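Chitinase (Jonesia denitrificans, PDB 5VG0) probably cleaves chitin, this chain being its copper-dependent lytic polysaccharide monooxygenase domain, with a histidine brace holding copper. Local coordinates at residues A[59-72]-A[130-142]. Numbering follows the deposited sequence. Where two conformers were deposited one is given.
Sequences WPTTEIASTVDLTW and NNAFYNCMDVVVS
Asn135 meets Trp72 through its amide: ND2 lies 3.6 Å from Trp72 CZ3, with amide and indole planes 62° apart, while OD1 accepts from Val4 N, which helps fix the amide's rotation. Two residues on, in one of its two conformers, the flexible thioether of Met137 brings CE to Leu70 CD1. Asp138 suits a partly open edge: its OD2, salt-bridged to Arg10, lies 3.6 Å from Trp59 CB and accepts a hydrogen bond from a water that also donates to Pro60 O. Its carbonyl accepts from Thr62 N (3.1 Å), beginning a parallel ladder. Beta-branched Val139 favours the extended chain; Ile64, with CG1 between backbone N and carbonyl carbon (chi1 62°), lays CD1 against Val139 CB (3.8 Å). Val140 continues the ladder, donating to Thr62 O and accepting from Ile64 N at 168°, nearly straight. Val141, also beta-branched, meets Ile64 CG1 through CG2. Cutting Ile64 back to an alanine is likely to leave both valines without this apolar cover. Ser142 N closes the ladder on Ile64 O (3.1 Å). Parallel pairing at the strand's end and packing between sheets at its middle fit the immunoglobulin-like beta-sandwich of LPMOs; here strand 131-141 also carries Phe133 to the peroxide pocket.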
ATOM      1  N   TRP A  59      13.736  -3.546  -5.886  1.00 11.54           N
ATOM      2  CA  TRP A  59      12.875  -3.431  -4.725  1.00 11.21           C
ATOM      3  C   TRP A  59      13.048  -4.662  -3.846  1.00 12.12           C
ATOM      4  O   TRP A  59      12.930  -5.787  -4.337  1.00 14.19           O
ATOM      5  CB  TRP A  59      11.397  -3.327  -5.148  1.00 11.06           C
ATOM      6  CG  TRP A  59      11.097  -2.016  -5.801  1.00 10.62           C
ATOM      7  CD1 TRP A  59      10.920  -1.776  -7.127  1.00 11.54           C
ATOM      8  CD2 TRP A  59      10.956  -0.750  -5.144  1.00  9.42           C
ATOM      9  NE1 TRP A  59      10.672  -0.445  -7.337  1.00 12.15           N
ATOM     10  CE2 TRP A  59      10.698   0.211  -6.137  1.00 10.83           C
ATOM     11  CE3 TRP A  59      11.019  -0.337  -3.810  1.00 10.24           C
ATOM     12  CZ2 TRP A  59      10.510   1.554  -5.841  1.00 12.09           C
ATOM     13  CZ3 TRP A  59      10.829   1.009  -3.516  1.00 10.94           C
ATOM     14  CH2 TRP A  59      10.585   1.931  -4.524  1.00 12.16           C
ATOM     15  N   PRO A  60      13.265  -4.503  -2.549  1.00 12.24           N
ATOM     16  CA  PRO A  60      13.315  -5.671  -1.668  1.00 13.55           C
ATOM     17  C   PRO A  60      11.966  -6.350  -1.564  1.00 12.54           C
ATOM     18  O   PRO A  60      10.923  -5.717  -1.640  1.00 13.71           O
ATOM     19  CB  PRO A  60      13.729  -5.067  -0.317  1.00 16.06           C
ATOM     20  CG  PRO A  60      14.349  -3.767  -0.634  1.00 15.85           C
ATOM     21  CD  PRO A  60      13.630  -3.267  -1.838  1.00 13.18           C
ATOM     22  N   THR A  61      11.997  -7.654  -1.365  1.00 12.51           N
ATOM     23  CA  THR A  61      10.780  -8.424  -1.171  1.00 12.92           C
ATOM     24  C   THR A  61      10.735  -8.972   0.244  1.00 13.13           C
ATOM     25  O   THR A  61      11.777  -9.192   0.878  1.00 17.93           O
ATOM     26  CB  THR A  61      10.683  -9.586  -2.167  1.00 17.02           C
ATOM     27  OG1 THR A  61      11.787 -10.470  -1.997  1.00 19.38           O
ATOM     28  CG2 THR A  61      10.654  -9.081  -3.603  1.00 18.55           C
ATOM     29  N   THR A  62       9.523  -9.199   0.734  1.00 10.78           N
ATOM     30  CA  THR A  62       9.307  -9.794   2.041  1.00 10.51           C
ATOM     31  C   THR A  62       8.711 -11.180   1.866  1.00 10.04           C
ATOM     32  O   THR A  62       7.744 -11.359   1.124  1.00 10.49           O
ATOM     33  CB  THR A  62       8.361  -8.921   2.856  1.00 12.40           C
ATOM     34  OG1 THR A  62       8.890  -7.600   2.929  1.00 14.70           O
ATOM     35  CG2 THR A  62       8.175  -9.462   4.264  1.00 13.10           C
ATOM     36  N   GLU A  63       9.270 -12.152   2.570  1.00 10.73           N
ATOM     37  CA  GLU A  63       8.743 -13.509   2.558  1.00 11.48           C
ATOM     38  C   GLU A  63       7.574 -13.596   3.526  1.00 11.41           C
ATOM     39  O   GLU A  63       7.696 -13.229   4.704  1.00 14.03           O
ATOM     40  CB  GLU A  63       9.822 -14.499   2.987  1.00 16.77           C
ATOM     41  CG  GLU A  63      10.987 -14.591   2.004  1.00 25.95           C
ATOM     42  CD  GLU A  63      12.136 -15.454   2.490  1.00 34.99           C
ATOM     43  OE1 GLU A  63      11.983 -16.161   3.511  1.00 38.25           O
ATOM     44  OE2 GLU A  63      13.201 -15.424   1.839  1.00 37.77           O
ATOM     45  N   ILE A  64       6.440 -14.087   3.041  1.00 10.32           N
ATOM     46  CA  ILE A  64       5.228 -14.191   3.842  1.00 10.49           C
ATOM     47  C   ILE A  64       4.562 -15.529   3.552  1.00 10.49           C
ATOM     48  O   ILE A  64       4.907 -16.233   2.607  1.00 11.97           O
ATOM     49  CB  ILE A  64       4.232 -13.033   3.574  1.00 10.97           C
ATOM     50  CG1 ILE A  64       3.763 -13.035   2.120  1.00 10.96           C
ATOM     51  CG2 ILE A  64       4.843 -11.690   3.949  1.00 12.67           C
ATOM     52  CD1 ILE A  64       2.566 -12.153   1.882  1.00 12.49           C
ATOM     53  N   ALA A  65       3.579 -15.857   4.376  1.00 10.76           N
ATOM     54  CA  ALA A  65       2.722 -17.013   4.191  1.00 10.55           C
ATOM     55  C   ALA A  65       1.480 -16.622   3.382  1.00  9.68           C
ATOM     56  O   ALA A  65       1.248 -15.451   3.085  1.00 11.63           O
ATOM     57  CB  ALA A  65       2.335 -17.558   5.556  1.00 12.43           C
ATOM     58  N   SER A  66       0.647 -17.613   3.043  1.00  9.39           N
ATOM     59  CA  SER A  66      -0.535 -17.364   2.222  1.00  9.25           C
ATOM     60  C   SER A  66      -1.648 -16.674   2.988  1.00  8.77           C
ATOM     61  O   SER A  66      -2.558 -16.121   2.370  1.00 10.09           O
ATOM     62  CB  SER A  66      -1.055 -18.649   1.595  1.00 10.04           C
ATOM     63  OG  SER A  66      -1.441 -19.576   2.587  1.00 10.35           O
ATOM     64  N   THR A  67      -1.600 -16.721   4.315  1.00  9.15           N
ATOM     65  CA  THR A  67      -2.423 -15.893   5.189  1.00  9.94           C
ATOM     66  C   THR A  67      -1.463 -15.009   5.970  1.00 10.22           C
ATOM     67  O   THR A  67      -0.481 -15.503   6.545  1.00 12.42           O
ATOM     68  CB  THR A  67      -3.264 -16.765   6.128  1.00 11.14           C
ATOM     69  OG1 THR A  67      -4.285 -17.397   5.363  1.00 12.30           O
ATOM     70  CG2 THR A  67      -3.923 -15.944   7.211  1.00 12.69           C
ATOM     71  N   VAL A  68      -1.715 -13.705   5.962  1.00  9.79           N
ATOM     72  CA  VAL A  68      -0.783 -12.737   6.526  1.00 10.32           C
ATOM     73  C   VAL A  68      -1.568 -11.587   7.128  1.00  9.70           C
ATOM     74  O   VAL A  68      -2.600 -11.180   6.591  1.00 10.97           O
ATOM     75  CB  VAL A  68       0.197 -12.245   5.434  1.00 12.92           C
ATOM     76  CG1 VAL A  68      -0.527 -11.488   4.331  1.00 15.07           C
ATOM     77  CG2 VAL A  68       1.311 -11.395   6.040  1.00 14.94           C
ATOM     78  N   ASP A  69      -1.054 -11.050   8.231  1.00 10.93           N
ATOM     79  CA  ASP A  69      -1.589  -9.838   8.825  1.00 11.28           C
ATOM     80  C   ASP A  69      -0.827  -8.655   8.245  1.00 11.26           C
ATOM     81  O   ASP A  69       0.406  -8.621   8.275  1.00 15.31           O
ATOM     82  CB  ASP A  69      -1.424  -9.852  10.344  1.00 14.63           C
ATOM     83  CG  ASP A  69      -2.348 -10.829  11.033  1.00 19.34           C
ATOM     84  OD1 ASP A  69      -3.272 -11.360  10.398  1.00 18.46           O
ATOM     85  OD2 ASP A  69      -2.148 -11.049  12.245  1.00 25.34           O
ATOM     86  N   LEU A  70      -1.566  -7.680   7.751  1.00 10.29           N
ATOM     87  CA  LEU A  70      -1.024  -6.478   7.145  1.00 10.42           C
ATOM     88  C   LEU A  70      -1.412  -5.287   8.012  1.00  9.87           C
ATOM     89  O   LEU A  70      -2.580  -5.137   8.370  1.00 11.21           O
ATOM     90  CB  LEU A  70      -1.623  -6.383   5.758  1.00 12.49           C
ATOM     91  CG  LEU A  70      -1.179  -5.239   4.904  1.00 14.23           C
ATOM     92  CD1 LEU A  70      -1.240  -5.697   3.454  1.00 16.69           C
ATOM     93  CD2 LEU A  70      -2.061  -4.046   5.125  1.00 14.74           C
ATOM     94  N   THR A  71      -0.441  -4.444   8.335  1.00  9.65           N
ATOM     95  CA  THR A  71      -0.629  -3.343   9.271  1.00  9.34           C
ATOM     96  C   THR A  71      -0.396  -2.002   8.593  1.00  8.97           C
ATOM     97  O   THR A  71       0.614  -1.803   7.906  1.00 10.33           O
ATOM     98  CB  THR A  71       0.285  -3.487  10.485  1.00 11.79           C
ATOM     99  OG1 THR A  71      -0.084  -4.678  11.185  1.00 14.28           O
ATOM    100  CG2 THR A  71       0.145  -2.287  11.425  1.00 13.93           C
ATOM    101  N   TRP A  72      -1.337  -1.092   8.801  1.00  9.33           N
ATOM    102  CA  TRP A  72      -1.248   0.306   8.412  1.00  9.20           C
ATOM    103  C   TRP A  72      -0.900   1.186   9.601  1.00  9.28           C
ATOM    104  O   TRP A  72      -1.324   0.938  10.732  1.00 10.66           O
ATOM    105  CB  TRP A  72      -2.602   0.801   7.917  1.00 10.58           C
ATOM    106  CG  TRP A  72      -3.095   0.289   6.602  1.00 10.65           C
ATOM    107  CD1 TRP A  72      -3.693  -0.906   6.346  1.00 12.79           C
ATOM    108  CD2 TRP A  72      -3.059   0.996   5.360  1.00  9.92           C
ATOM    109  NE1 TRP A  72      -4.027  -0.983   5.017  1.00 12.22           N
ATOM    110  CE2 TRP A  72      -3.648   0.173   4.389  1.00 11.24           C
ATOM    111  CE3 TRP A  72      -2.581   2.252   4.979  1.00 11.00           C
ATOM    112  CZ2 TRP A  72      -3.781   0.560   3.057  1.00 12.11           C
ATOM    113  CZ3 TRP A  72      -2.709   2.640   3.655  1.00 12.46           C
ATOM    114  CH2 TRP A  72      -3.309   1.796   2.713  1.00 13.10           C
ATOM    115  N   ASN A 130     -12.395  12.695  -3.282  1.00 10.23           N
ATOM    116  CA  ASN A 130     -12.227  11.838  -4.446  1.00 10.51           C
ATOM    117  C   ASN A 130     -10.879  11.139  -4.486  1.00 10.28           C
ATOM    118  O   ASN A 130     -10.491  10.636  -5.544  1.00 12.67           O
ATOM    119  CB  ASN A 130     -12.438  12.598  -5.756  1.00 11.37           C
ATOM    120  CG  ASN A 130     -12.660  11.662  -6.927  1.00 12.43           C
ATOM    121  OD1 ASN A 130     -13.455  10.728  -6.850  1.00 13.00           O
ATOM    122  ND2 ASN A 130     -11.952  11.902  -8.018  1.00 14.85           N
ATOM    123  N   ASN A 131     -10.173  11.082  -3.372  1.00 10.43           N
ATOM    124  CA  ASN A 131      -8.840  10.502  -3.361  1.00 11.33           C
ATOM    125  C   ASN A 131      -8.780   9.150  -2.677  1.00  9.34           C
ATOM    126  O   ASN A 131      -9.626   8.770  -1.868  1.00  9.67           O
ATOM    127  CB  ASN A 131      -7.845  11.456  -2.714  1.00 15.98           C
ATOM    128  CG  ASN A 131      -7.661  12.702  -3.523  1.00 21.16           C
ATOM    129  OD1 ASN A 131      -7.784  12.686  -4.752  1.00 22.18           O
ATOM    130  ND2 ASN A 131      -7.427  13.801  -2.843  1.00 26.11           N
ATOM    131  N   ALA A 132      -7.727   8.443  -3.035  1.00  9.16           N
ATOM    132  CA  ALA A 132      -7.321   7.208  -2.398  1.00  8.58           C
ATOM    133  C   ALA A 132      -5.825   7.280  -2.132  1.00  8.22           C
ATOM    134  O   ALA A 132      -5.104   8.100  -2.705  1.00  9.86           O
ATOM    135  CB  ALA A 132      -7.639   6.005  -3.272  1.00 10.09           C
ATOM    136  N   PHE A 133      -5.363   6.396  -1.257  1.00  7.49           N
ATOM    137  CA  PHE A 133      -3.952   6.225  -0.969  1.00  7.28           C
ATOM    138  C   PHE A 133      -3.505   4.870  -1.489  1.00  7.68           C
ATOM    139  O   PHE A 133      -4.217   3.878  -1.367  1.00 10.10           O
ATOM    140  CB  PHE A 133      -3.666   6.366   0.536  1.00  8.17           C
ATOM    141  CG  PHE A 133      -3.876   7.757   1.017  1.00  8.88           C
ATOM    142  CD1 PHE A 133      -5.143   8.238   1.276  1.00 10.36           C
ATOM    143  CD2 PHE A 133      -2.802   8.620   1.150  1.00 10.49           C
ATOM    144  CE1 PHE A 133      -5.334   9.552   1.650  1.00 12.32           C
ATOM    145  CE2 PHE A 133      -2.999   9.923   1.526  1.00 12.03           C
ATOM    146  CZ  PHE A 133      -4.269  10.394   1.760  1.00 12.60           C
ATOM    147  N   TYR A 134      -2.310   4.832  -2.068  1.00  7.05           N
ATOM    148  CA  TYR A 134      -1.840   3.705  -2.864  1.00  7.03           C
ATOM    149  C   TYR A 134      -0.555   3.151  -2.265  1.00  6.79           C
ATOM    150  O   TYR A 134       0.430   3.874  -2.131  1.00  8.22           O
ATOM    151  CB  TYR A 134      -1.609   4.161  -4.300  1.00  7.90           C
ATOM    152  CG  TYR A 134      -2.891   4.523  -5.020  1.00  7.80           C
ATOM    153  CD1 TYR A 134      -3.470   5.785  -4.891  1.00  8.48           C
ATOM    154  CD2 TYR A 134      -3.549   3.584  -5.804  1.00  8.65           C
ATOM    155  CE1 TYR A 134      -4.667   6.091  -5.541  1.00  8.36           C
ATOM    156  CE2 TYR A 134      -4.725   3.893  -6.457  1.00  9.15           C
ATOM    157  CZ  TYR A 134      -5.284   5.138  -6.320  1.00  8.70           C
ATOM    158  OH  TYR A 134      -6.461   5.385  -6.991  1.00 10.05           O
ATOM    159  N   ASN A 135      -0.555   1.854  -1.955  1.00  6.97           N
ATOM    160  CA  ASN A 135       0.589   1.190  -1.340  1.00  7.15           C
ATOM    161  C   ASN A 135       0.844  -0.153  -2.010  1.00  7.46           C
ATOM    162  O   ASN A 135       0.003  -1.054  -1.911  1.00  9.08           O
ATOM    163  CB  ASN A 135       0.360   0.909   0.151  1.00  9.16           C
ATOM    164  CG  ASN A 135       0.534   2.142   1.049  1.00 10.78           C
ATOM    165  OD1 ASN A 135       1.477   2.205   1.814  1.00 12.18           O
ATOM    166  ND2 ASN A 135      -0.350   3.109   0.936  1.00 13.26           N
ATOM    167  N   CYS A 136       2.004  -0.313  -2.636  1.00  6.93           N
ATOM    168  CA  CYS A 136       2.427  -1.605  -3.163  1.00  6.96           C
ATOM    169  C   CYS A 136       3.373  -2.306  -2.206  1.00  6.74           C
ATOM    170  O   CYS A 136       4.286  -1.685  -1.663  1.00  7.85           O
ATOM    171  CB  CYS A 136       3.137  -1.419  -4.493  1.00  8.32           C
ATOM    172  SG  CYS A 136       1.977  -1.224  -5.825  1.00  9.50           S
ATOM    173  N   MET A 137       3.196  -3.614  -2.081  1.00  6.89           N
ATOM    174  CA  MET A 137       4.041  -4.479  -1.265  0.77  7.17           C
ATOM    175  C   MET A 137       4.527  -5.618  -2.151  1.00  8.00           C
ATOM    176  O   MET A 137       3.718  -6.366  -2.707  1.00  9.67           O
ATOM    177  CB  MET A 137       3.275  -5.079  -0.081  0.77  7.90           C
ATOM    178  CG  MET A 137       2.939  -4.142   1.069  0.77  8.86           C
ATOM    179  SD  MET A 137       1.847  -2.746   0.731  0.77  8.76           S
ATOM    180  CE  MET A 137       0.360  -3.620   0.285  0.77 10.84           C
ATOM    181  N   ASP A 138       5.828  -5.761  -2.266  1.00  7.31           N
ATOM    182  CA  ASP A 138       6.442  -6.853  -3.017  1.00  8.01           C
ATOM    183  C   ASP A 138       6.697  -8.009  -2.067  1.00  7.74           C
ATOM    184  O   ASP A 138       7.412  -7.851  -1.076  1.00  9.21           O
ATOM    185  CB  ASP A 138       7.735  -6.380  -3.668  1.00  8.66           C
ATOM    186  CG  ASP A 138       7.477  -5.258  -4.635  1.00 10.17           C
ATOM    187  OD1 ASP A 138       6.770  -5.497  -5.634  1.00 13.90           O
ATOM    188  OD2 ASP A 138       7.964  -4.143  -4.390  1.00 11.21           O
ATOM    189  N   VAL A 139       6.108  -9.163  -2.375  1.00  8.28           N
ATOM    190  CA  VAL A 139       6.125 -10.291  -1.465  1.00  8.85           C
ATOM    191  C   VAL A 139       6.488 -11.557  -2.214  1.00  8.90           C
ATOM    192  O   VAL A 139       6.326 -11.670  -3.428  1.00 10.12           O
ATOM    193  CB  VAL A 139       4.768 -10.467  -0.739  1.00  9.64           C
ATOM    194  CG1 VAL A 139       4.476  -9.253   0.118  1.00 11.42           C
ATOM    195  CG2 VAL A 139       3.621 -10.743  -1.722  1.00 11.46           C
ATOM    196  N   VAL A 140       6.999 -12.522  -1.463  1.00  8.99           N
ATOM    197  CA  VAL A 140       7.179 -13.882  -1.940  1.00  9.91           C
ATOM    198  C   VAL A 140       6.404 -14.765  -0.980  1.00  9.93           C
ATOM    199  O   VAL A 140       6.709 -14.803   0.217  1.00 11.43           O
ATOM    200  CB  VAL A 140       8.657 -14.307  -2.002  1.00 13.28           C
ATOM    201  CG1 VAL A 140       8.758 -15.727  -2.547  1.00 16.08           C
ATOM    202  CG2 VAL A 140       9.461 -13.341  -2.843  1.00 16.82           C
ATOM    203  N   VAL A 141       5.395 -15.448  -1.495  1.00  9.99           N
ATOM    204  CA  VAL A 141       4.482 -16.246  -0.693  1.00 10.98           C
ATOM    205  C   VAL A 141       4.912 -17.703  -0.777  1.00 11.49           C
ATOM    206  O   VAL A 141       5.135 -18.229  -1.869  1.00 12.42           O
ATOM    207  CB  VAL A 141       3.046 -16.073  -1.213  1.00 11.29           C
ATOM    208  CG1 VAL A 141       2.086 -16.996  -0.457  1.00 13.37           C
ATOM    209  CG2 VAL A 141       2.600 -14.605  -1.133  1.00 13.12           C
ATOM    210  N   SER A 142       4.996 -18.366   0.369  1.00 13.50           N
ATOM    211  CA  SER A 142       5.232 -19.803   0.376  1.00 15.53           C
ATOM    212  C   SER A 142       4.403 -20.470   1.451  1.00 17.01           C
ATOM    213  O   SER A 142       4.205 -21.678   1.403  1.00 19.42           O
ATOM    214  CB  SER A 142       6.709 -20.123   0.580  1.00 20.08           C
ATOM    215  OG  SER A 142       7.152 -19.657   1.836  1.00 25.06           O
ATOM    216  OXT SER A 142       3.938 -19.786   2.356  0.78 16.12           O
TER
HETATM  217  O   HOH W   1       9.510  -3.446  -2.309  1.00 11.10           O
HETATM  218  O   HOH W   2       9.524  -6.036   0.895  1.00 54.81           O
HETATM  219  O   HOH W   3       1.852 -20.365   3.840  1.00 15.40           O